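Local structure of chromosome partition protein Smc (Pyrococcus yayanosii, 5XEI) at residues A[38-43]-A[447-452]; A[57-62]-A[143-148]; A[30-35]-A[484-489]. The protein is an SMC-family ATPase, probably DNA-binding and required for chromosome condensation and partitioning, with an ABC-type head domain. One frame throughout, in Å; residues are numbered along the deposited sequence.

How the contacts relate
All three contacts lie in the globular ATPase head, near one end of the long chain fragment, and share the mixed sheet that holds strands 142-143, 445-449, 475-480 and 28-32. Along the chain they nest: 30-35 with 484-489 is outermost, then 38-43 with 447-452, and 57-62 with 143-148 innermost. The centre of contact 1 is about 10 Å from those of contacts 2 and 3, which are about 20 Å apart. Strand 28-32 leads through the P-loop into helix 41-49, joining contact 3 to contact 1; strands 142-143 and 445-449 pair between contacts 1 and 2. Contacts 1 and 3 thus bring together the N- and C-terminal parts of the head, while contact 2 stays within the former.

Contact 1: A[38-43]-A[447-452]; sequences GKSNIG and LFDEID
S40 faces D449 side on: both its CB and its OG approach OD1, and the hydroxyl lies 3.3 Å from D449 OD1 at an angle too poor for a hydrogen bond. A water joins the two side chains instead, 2.8 Å from S40 OG and donating a weak bond to D449 OD2. The second touch is apolar, with the L447 methyl CD2 resting 3.6 Å from CA of G43, where the helix backbone has no side chain to hold the strand off. D449 reaches the serine because its CG is anti to the backbone N (chi1 -174°), which sends the carboxylate from the strand end toward 38-43. Further bonds steady that group: Q145 NE2 gives OD1 a weak hydrogen bond, and the backbone N of E450 gives OD2 another weak one. With an alanine at D449, the water would probably lose its second protein partner, the Q145 amide would lose this weak acceptor, and a gap would open beside S40. Farther out, K39 NZ stays 6.1 Å from D449 OD2 and is bonded weakly to A34 O, while backbone bonds tie L447 and D449 to strand 142-143. This is the meeting of Walker A (the P-loop, with K39 and S40) and Walker B (ending in D449 and E450), the predicted ATP site of an ABC-type head.

Contact 2: A[57-62]-A[143-148]; sequences AMRATR and VLQGDI
The guanidinium of R59 and the amide of Q145 meet at the guanidinium edge, with Q145 NE2 near the guanidinium plane and the two flat groups turned 62° apart. Q145 is the Q-loop glutamine of the ABC-ATPase fold, following strand 142-143, and R59 comes from the loop after helix 41-49. R59 NH1 and Q145 NE2 are 3.1 Å apart, but both are donors, so this is proximity and not a bond; Q145 OE1 is farther, 3.8 Å from NH1. The two side chains cross at about a right angle. The arginine's polar hold lies elsewhere, in a salt bridge from NE to D44 of helix 41-49; its chain is bent at chi3 (-32°), and NH1 is the guanidinium atom that reaches Q145. S40 touches both side chains, so the pair borders the P-loop serine of the predicted ATP site. Q145 is the second residue of a type II beta turn from L144 to D147, with G146 third and at the N-cap of helix 147-152. The D147 carboxylate closes back on that turn: L144 N donates to D147 OD2 at 2.9 Å, meeting it on the anti side, 33° out of the carboxylate plane.

Contact 3: A[30-35]-A[484-489]; sequences AIVGAN and VMMANA
V32 and M486 carry the larger share of this contact, their side chains set at an oblique angle to each other. One valine branch does all the touching: CG1 of V32 packs 3.5 Å from CG of M486. The same methyl is about 4.0 Å from M486 SD and equally far from CE, since the thioether bends at chi3 (-81°) and so curls round CG1 instead of running past it. The CB of M486 does not head straight for the strand; the rest of the chain swings in toward it, SD anti to CA.

Two residues earlier on the same face of the strand, A30 points toward A489, and the A489 methyl comes nearly end-on against the flank of the A30 methyl, with 3.7 Å between A489 CB and A30 CB. I31, between A30 and V32, turns to the opposite face. The surface joined here belongs to the P-loop strand 28-32, which lies between strands 475-480 and 491-498 in the parallel part of the ABC-ATPase sheet; helix 483-488 is the link of a beta-alpha-beta crossover that passes over it from one neighbour to the other. Backbone bonds from A30 and V32 to I493, and from I31 to V478, fix the strand in that place. L516 of helix 509-518 closes over both V32 and M486, and A512 also touches the methionine. M485, whose end leads away from 30-35, packs instead against V478 and T480 of the neighbouring strand and A464 of helix 457-470. In the run between helix and strand 491-498, A489 N donates to M486 O at 3.2 Å.

Contact 1: A[38-43]-A[447-452]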
loop_
_atom_site.group_PDB
_atom_site.type_symbol
_atom_site.label_atom_id
_atom_site.label_comp_id
_atom_site.label_asym_id
_atom_site.label_seq_id
_atom_site.Cartn_x
_atom_site.Cartn_y
_atom_site.Cartn_z
ATOM N N GLY A 38 -36.539 0.532 -29.089
ATOM C CA GLY A 38 -35.203 0.056 -28.783
ATOM C C GLY A 38 -34.203 1.155 -28.533
ATOM O O GLY A 38 -32.994 0.925 -28.677
ATOM N N LYS A 39 -34.668 2.364 -28.198
ATOM C CA LYS A 39 -33.723 3.437 -27.932
ATOM C C LYS A 39 -32.843 3.114 -26.722
ATOM O O LYS A 39 -31.693 3.554 -26.655
ATOM C CB LYS A 39 -34.480 4.758 -27.752
ATOM C CG LYS A 39 -35.640 4.719 -26.739
ATOM C CD LYS A 39 -36.389 6.078 -26.664
ATOM C CE LYS A 39 -37.350 6.167 -25.463
ATOM N NZ LYS A 39 -38.289 5.008 -25.381
ATOM N N SER A 40 -33.339 2.308 -25.785
ATOM C CA SER A 40 -32.618 2.071 -24.540
ATOM C C SER A 40 -31.497 1.052 -24.691
ATOM O O SER A 40 -30.580 1.003 -23.862
ATOM C CB SER A 40 -33.591 1.605 -23.468
ATOM O OG SER A 40 -34.769 2.392 -23.477
ATOM N N ASN A 41 -31.555 0.231 -25.729
ATOM C CA ASN A 41 -30.473 -0.694 -25.980
ATOM C C ASN A 41 -29.164 0.017 -26.289
ATOM O O ASN A 41 -28.095 -0.616 -26.223
ATOM C CB ASN A 41 -30.875 -1.638 -27.111
ATOM C CG ASN A 41 -32.077 -2.504 -26.748
ATOM O OD1 ASN A 41 -32.211 -3.002 -25.617
ATOM N ND2 ASN A 41 -32.943 -2.711 -27.718
ATOM N N ILE A 42 -29.210 1.316 -26.583
ATOM C CA ILE A 42 -27.964 2.049 -26.753
ATOM C C ILE A 42 -27.264 2.222 -25.406
ATOM O O ILE A 42 -26.055 1.974 -25.278
ATOM C CB ILE A 42 -28.230 3.383 -27.458
ATOM C CG1 ILE A 42 -28.499 3.105 -28.941
ATOM C CG2 ILE A 42 -27.068 4.343 -27.268
ATOM C CD1 ILE A 42 -29.412 4.180 -29.608
ATOM N N GLY A 43 -28.020 2.606 -24.375
ATOM C CA GLY A 43 -27.500 2.521 -23.019
ATOM C C GLY A 43 -26.870 1.176 -22.717
ATOM O O GLY A 43 -25.713 1.101 -22.292
ATOM N N LEU A 447 -24.805 9.269 -18.743
ATOM C CA LEU A 447 -25.823 8.588 -19.530
ATOM C C LEU A 447 -27.103 8.502 -18.721
ATOM O O LEU A 447 -27.140 7.835 -17.684
ATOM C CB LEU A 447 -25.376 7.193 -19.935
ATOM C CG LEU A 447 -26.439 6.369 -20.667
ATOM C CD1 LEU A 447 -26.768 7.036 -21.983
ATOM C CD2 LEU A 447 -25.944 4.918 -20.879
ATOM N N PHE A 448 -28.150 9.151 -19.212
ATOM C CA PHE A 448 -29.459 9.162 -18.570
ATOM C C PHE A 448 -30.450 8.516 -19.528
ATOM O O PHE A 448 -30.900 9.139 -20.492
ATOM C CB PHE A 448 -29.912 10.581 -18.223
ATOM C CG PHE A 448 -29.076 11.259 -17.184
ATOM C CD1 PHE A 448 -28.245 10.536 -16.336
ATOM C CD2 PHE A 448 -29.110 12.649 -17.059
ATOM C CE1 PHE A 448 -27.456 11.201 -15.372
ATOM C CE2 PHE A 448 -28.326 13.311 -16.110
ATOM C CZ PHE A 448 -27.495 12.585 -15.273
ATOM N N ASP A 449 -30.798 7.278 -19.268
ATOM C CA ASP A 449 -31.928 6.675 -19.930
ATOM C C ASP A 449 -33.092 6.914 -18.982
ATOM O O ASP A 449 -32.855 7.008 -17.783
ATOM C CB ASP A 449 -31.658 5.192 -20.132
ATOM C CG ASP A 449 -32.728 4.529 -20.935
ATOM O OD1 ASP A 449 -32.556 3.334 -21.230
ATOM O OD2 ASP A 449 -33.710 5.221 -21.326
ATOM N N GLU A 450 -34.341 6.941 -19.489
ATOM C CA GLU A 450 -35.541 7.357 -18.732
ATOM C C GLU A 450 -35.270 8.530 -17.768
ATOM O O GLU A 450 -34.970 9.637 -18.226
ATOM C CB GLU A 450 -36.187 6.200 -17.933
ATOM C CG GLU A 450 -35.300 5.628 -16.862
ATOM C CD GLU A 450 -34.258 4.676 -17.406
ATOM O OE1 GLU A 450 -34.299 4.252 -18.581
ATOM O OE2 GLU A 450 -33.231 4.532 -16.713
ATOM N N ILE A 451 -35.420 8.304 -16.447
ATOM C CA ILE A 451 -35.296 9.215 -15.292
ATOM C C ILE A 451 -36.306 10.357 -15.346
ATOM O O ILE A 451 -36.597 10.982 -14.320
ATOM C CB ILE A 451 -33.873 9.783 -15.075
ATOM C CG1 ILE A 451 -33.606 11.021 -15.921
ATOM C CG2 ILE A 451 -32.819 8.738 -15.315
ATOM C CD1 ILE A 451 -32.219 11.603 -15.687
ATOM N N ASP A 452 -36.847 10.655 -16.520
ATOM C CA ASP A 452 -37.982 11.560 -16.588
ATOM C C ASP A 452 -39.314 10.824 -16.515
ATOM O O ASP A 452 -40.368 11.470 -16.464
ATOM C CB ASP A 452 -37.912 12.405 -17.859
ATOM C CG ASP A 452 -37.428 11.616 -19.064
ATOM O OD1 ASP A 452 -37.776 10.414 -19.189
ATOM O OD2 ASP A 452 -36.702 12.220 -19.892
HETATM O O HOH W 1 -36.711 4.059 -22.314
#

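Contact 2: A[57-62]-A[143-148]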
loop_
_atom_site.group_PDB
_atom_site.type_symbol
_atom_site.label_atom_id
_atom_site.label_comp_id
_atom_site.label_asym_id
_atom_site.label_seq_id
_atom_site.Cartn_x
_atom_site.Cartn_y
_atom_site.Cartn_z
ATOM N N ALA A 57 -28.274 -6.191 -16.007
ATOM C CA ALA A 57 -28.223 -4.755 -16.240
ATOM C C ALA A 57 -28.200 -4.405 -17.723
ATOM O O ALA A 57 -28.679 -3.325 -18.101
ATOM C CB ALA A 57 -27.021 -4.148 -15.520
ATOM N N MET A 58 -27.684 -5.290 -18.574
ATOM C CA MET A 58 -27.818 -5.101 -20.014
ATOM C C MET A 58 -29.156 -5.616 -20.548
ATOM O O MET A 58 -29.354 -5.620 -21.771
ATOM C CB MET A 58 -26.645 -5.759 -20.746
ATOM C CG MET A 58 -25.368 -4.925 -20.682
ATOM S SD MET A 58 -23.804 -5.856 -20.820
ATOM C CE MET A 58 -23.918 -6.986 -19.433
ATOM N N ARG A 59 -30.070 -6.018 -19.643
ATOM C CA ARG A 59 -31.453 -6.424 -19.949
ATOM C C ARG A 59 -31.509 -7.493 -21.030
ATOM O O ARG A 59 -32.389 -7.485 -21.896
ATOM C CB ARG A 59 -32.344 -5.235 -20.323
ATOM C CG ARG A 59 -32.056 -3.950 -19.576
ATOM C CD ARG A 59 -32.912 -2.803 -20.143
ATOM N NE ARG A 59 -33.140 -3.010 -21.562
ATOM C CZ ARG A 59 -33.568 -2.052 -22.370
ATOM N NH1 ARG A 59 -33.782 -0.844 -21.874
ATOM N NH2 ARG A 59 -33.783 -2.283 -23.663
ATOM N N ALA A 60 -30.550 -8.404 -20.996
ATOM C CA ALA A 60 -30.637 -9.652 -21.727
ATOM C C ALA A 60 -30.870 -10.755 -20.710
ATOM O O ALA A 60 -30.346 -10.692 -19.590
ATOM C CB ALA A 60 -29.368 -9.916 -22.545
ATOM N N THR A 61 -31.688 -11.748 -21.076
ATOM C CA THR A 61 -31.909 -12.859 -20.152
ATOM C C THR A 61 -30.588 -13.559 -19.822
ATOM O O THR A 61 -30.372 -13.995 -18.685
ATOM C CB THR A 61 -32.942 -13.844 -20.726
ATOM O OG1 THR A 61 -32.292 -14.833 -21.538
ATOM C CG2 THR A 61 -33.983 -13.106 -21.573
ATOM N N ARG A 62 -29.679 -13.638 -20.796
ATOM C CA ARG A 62 -28.386 -14.279 -20.633
ATOM C C ARG A 62 -27.357 -13.448 -21.372
ATOM O O ARG A 62 -27.693 -12.558 -22.153
ATOM C CB ARG A 62 -28.393 -15.714 -21.163
ATOM C CG ARG A 62 -29.539 -16.556 -20.644
ATOM C CD ARG A 62 -29.156 -18.011 -20.750
ATOM N NE ARG A 62 -27.715 -18.070 -20.633
ATOM C CZ ARG A 62 -26.974 -19.054 -21.117
ATOM N NH1 ARG A 62 -27.539 -20.070 -21.754
ATOM N NH2 ARG A 62 -25.660 -19.027 -20.963
ATOM N N VAL A 143 -26.696 6.019 -15.589
ATOM C CA VAL A 143 -28.002 5.864 -14.959
ATOM C C VAL A 143 -28.957 5.154 -15.909
ATOM O O VAL A 143 -29.655 5.793 -16.705
ATOM C CB VAL A 143 -28.575 7.221 -14.528
ATOM C CG1 VAL A 143 -29.626 7.019 -13.479
ATOM C CG2 VAL A 143 -27.490 8.085 -14.010
ATOM N N LEU A 144 -28.998 3.831 -15.810
ATOM C CA LEU A 144 -29.868 2.962 -16.585
ATOM C C LEU A 144 -31.147 2.660 -15.804
ATOM O O LEU A 144 -31.305 3.048 -14.649
ATOM C CB LEU A 144 -29.130 1.668 -16.930
ATOM C CG LEU A 144 -28.206 1.714 -18.140
ATOM C CD1 LEU A 144 -28.991 2.114 -19.380
ATOM C CD2 LEU A 144 -27.071 2.670 -17.920
ATOM N N GLN A 145 -32.069 1.947 -16.444
ATOM C CA GLN A 145 -33.344 1.660 -15.788
ATOM C C GLN A 145 -33.111 0.860 -14.502
ATOM O O GLN A 145 -32.304 -0.073 -14.468
ATOM C CB GLN A 145 -34.290 0.927 -16.758
ATOM C CG GLN A 145 -34.105 1.353 -18.248
ATOM C CD GLN A 145 -35.219 0.900 -19.234
ATOM O OE1 GLN A 145 -36.054 0.051 -18.921
ATOM N NE2 GLN A 145 -35.237 1.512 -20.419
ATOM N N GLY A 146 -33.788 1.265 -13.426
ATOM C CA GLY A 146 -33.612 0.649 -12.124
ATOM C C GLY A 146 -32.407 1.115 -11.321
ATOM O O GLY A 146 -32.285 0.743 -10.144
ATOM N N ASP A 147 -31.503 1.906 -11.905
ATOM C CA ASP A 147 -30.357 2.383 -11.132
ATOM C C ASP A 147 -30.793 3.322 -10.009
ATOM O O ASP A 147 -30.239 3.263 -8.903
ATOM C CB ASP A 147 -29.339 3.073 -12.044
ATOM C CG ASP A 147 -28.281 2.117 -12.570
ATOM O OD1 ASP A 147 -27.417 1.690 -11.765
ATOM O OD2 ASP A 147 -28.286 1.812 -13.790
ATOM N N ILE A 148 -31.780 4.196 -10.266
ATOM C CA ILE A 148 -32.263 5.099 -9.217
ATOM C C ILE A 148 -32.786 4.303 -8.031
ATOM O O ILE A 148 -32.507 4.628 -6.873
ATOM C CB ILE A 148 -33.349 6.047 -9.756
ATOM C CG1 ILE A 148 -32.800 6.933 -10.865
ATOM C CG2 ILE A 148 -33.918 6.894 -8.625
ATOM C CD1 ILE A 148 -33.829 7.875 -11.421
#

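Contact 3: A[30-35]-A[484-489]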
loop_
_atom_site.group_PDB
_atom_site.type_symbol
_atom_site.label_atom_id
_atom_site.label_comp_id
_atom_site.label_asym_id
_atom_site.label_seq_id
_atom_site.Cartn_x
_atom_site.Cartn_y
_atom_site.Cartn_z
ATOM N N ALA A 30 -29.643 13.823 -27.393
ATOM C CA ALA A 30 -30.879 13.214 -26.916
ATOM C C ALA A 30 -31.311 12.076 -27.842
ATOM O O ALA A 30 -31.623 12.302 -29.019
ATOM C CB ALA A 30 -31.986 14.263 -26.803
ATOM N N ILE A 31 -31.340 10.861 -27.301
ATOM C CA ILE A 31 -31.931 9.713 -27.977
ATOM C C ILE A 31 -33.434 9.716 -27.708
ATOM O O ILE A 31 -33.864 9.654 -26.546
ATOM C CB ILE A 31 -31.305 8.398 -27.493
ATOM C CG1 ILE A 31 -29.768 8.487 -27.372
ATOM C CG2 ILE A 31 -31.740 7.274 -28.406
ATOM C CD1 ILE A 31 -29.061 8.785 -28.641
ATOM N N VAL A 32 -34.239 9.772 -28.779
ATOM C CA VAL A 32 -35.694 9.769 -28.653
ATOM C C VAL A 32 -36.302 8.733 -29.588
ATOM O O VAL A 32 -35.729 8.374 -30.621
ATOM C CB VAL A 32 -36.333 11.151 -28.917
ATOM C CG1 VAL A 32 -35.793 12.162 -27.931
ATOM C CG2 VAL A 32 -36.098 11.592 -30.354
ATOM N N GLY A 33 -37.482 8.268 -29.205
ATOM C CA GLY A 33 -38.210 7.218 -29.881
ATOM C C GLY A 33 -39.271 6.657 -28.966
ATOM O O GLY A 33 -39.256 6.866 -27.750
ATOM N N ALA A 34 -40.209 5.920 -29.562
ATOM C CA ALA A 34 -41.361 5.448 -28.804
ATOM C C ALA A 34 -40.991 4.264 -27.921
ATOM O O ALA A 34 -39.910 3.671 -28.042
ATOM C CB ALA A 34 -42.501 5.044 -29.738
ATOM N N ASN A 35 -41.924 3.907 -27.034
ATOM C CA ASN A 35 -41.785 2.707 -26.211
ATOM C C ASN A 35 -41.522 1.484 -27.082
ATOM O O ASN A 35 -42.354 1.118 -27.914
ATOM C CB ASN A 35 -43.051 2.485 -25.384
ATOM C CG ASN A 35 -43.383 3.666 -24.500
ATOM O OD1 ASN A 35 -42.520 4.169 -23.771
ATOM N ND2 ASN A 35 -44.639 4.135 -24.573
ATOM N N VAL A 484 -39.898 18.542 -23.789
ATOM C CA VAL A 484 -39.116 19.585 -23.138
ATOM C C VAL A 484 -37.648 19.178 -23.070
ATOM O O VAL A 484 -36.745 20.009 -23.241
ATOM C CB VAL A 484 -39.684 19.885 -21.740
ATOM C CG1 VAL A 484 -39.154 21.214 -21.239
ATOM C CG2 VAL A 484 -41.200 19.867 -21.750
ATOM N N MET A 485 -37.390 17.891 -22.826
ATOM C CA MET A 485 -36.013 17.410 -22.802
ATOM C C MET A 485 -35.381 17.512 -24.182
ATOM O O MET A 485 -34.253 18.000 -24.328
ATOM C CB MET A 485 -35.968 15.974 -22.297
ATOM C CG MET A 485 -34.564 15.532 -21.989
ATOM S SD MET A 485 -33.880 16.365 -20.537
ATOM C CE MET A 485 -34.791 15.515 -19.234
ATOM N N MET A 486 -36.098 17.045 -25.205
ATOM C CA MET A 486 -35.675 17.225 -26.591
ATOM C C MET A 486 -35.320 18.667 -26.903
ATOM O O MET A 486 -34.427 18.935 -27.716
ATOM C CB MET A 486 -36.801 16.800 -27.521
ATOM C CG MET A 486 -36.596 15.536 -28.225
ATOM S SD MET A 486 -38.158 15.160 -29.017
ATOM C CE MET A 486 -39.063 14.448 -27.636
ATOM N N ALA A 487 -36.036 19.606 -26.286
ATOM C CA ALA A 487 -36.042 20.985 -26.757
ATOM C C ALA A 487 -34.670 21.640 -26.615
ATOM O O ALA A 487 -34.252 22.420 -27.483
ATOM C CB ALA A 487 -37.103 21.766 -25.994
ATOM N N ASN A 488 -33.947 21.329 -25.540
ATOM C CA ASN A 488 -32.654 21.954 -25.292
ATOM C C ASN A 488 -31.472 21.150 -25.809
ATOM O O ASN A 488 -30.337 21.631 -25.720
ATOM C CB ASN A 488 -32.454 22.198 -23.797
ATOM C CG ASN A 488 -33.656 22.808 -23.154
ATOM O OD1 ASN A 488 -34.662 22.131 -22.914
ATOM N ND2 ASN A 488 -33.581 24.107 -22.892
ATOM N N ALA A 489 -31.681 19.947 -26.319
ATOM C CA ALA A 489 -30.530 19.205 -26.800
ATOM C C ALA A 489 -29.848 19.974 -27.922
ATOM O O ALA A 489 -30.476 20.760 -28.638
ATOM C CB ALA A 489 -30.944 17.815 -27.282
#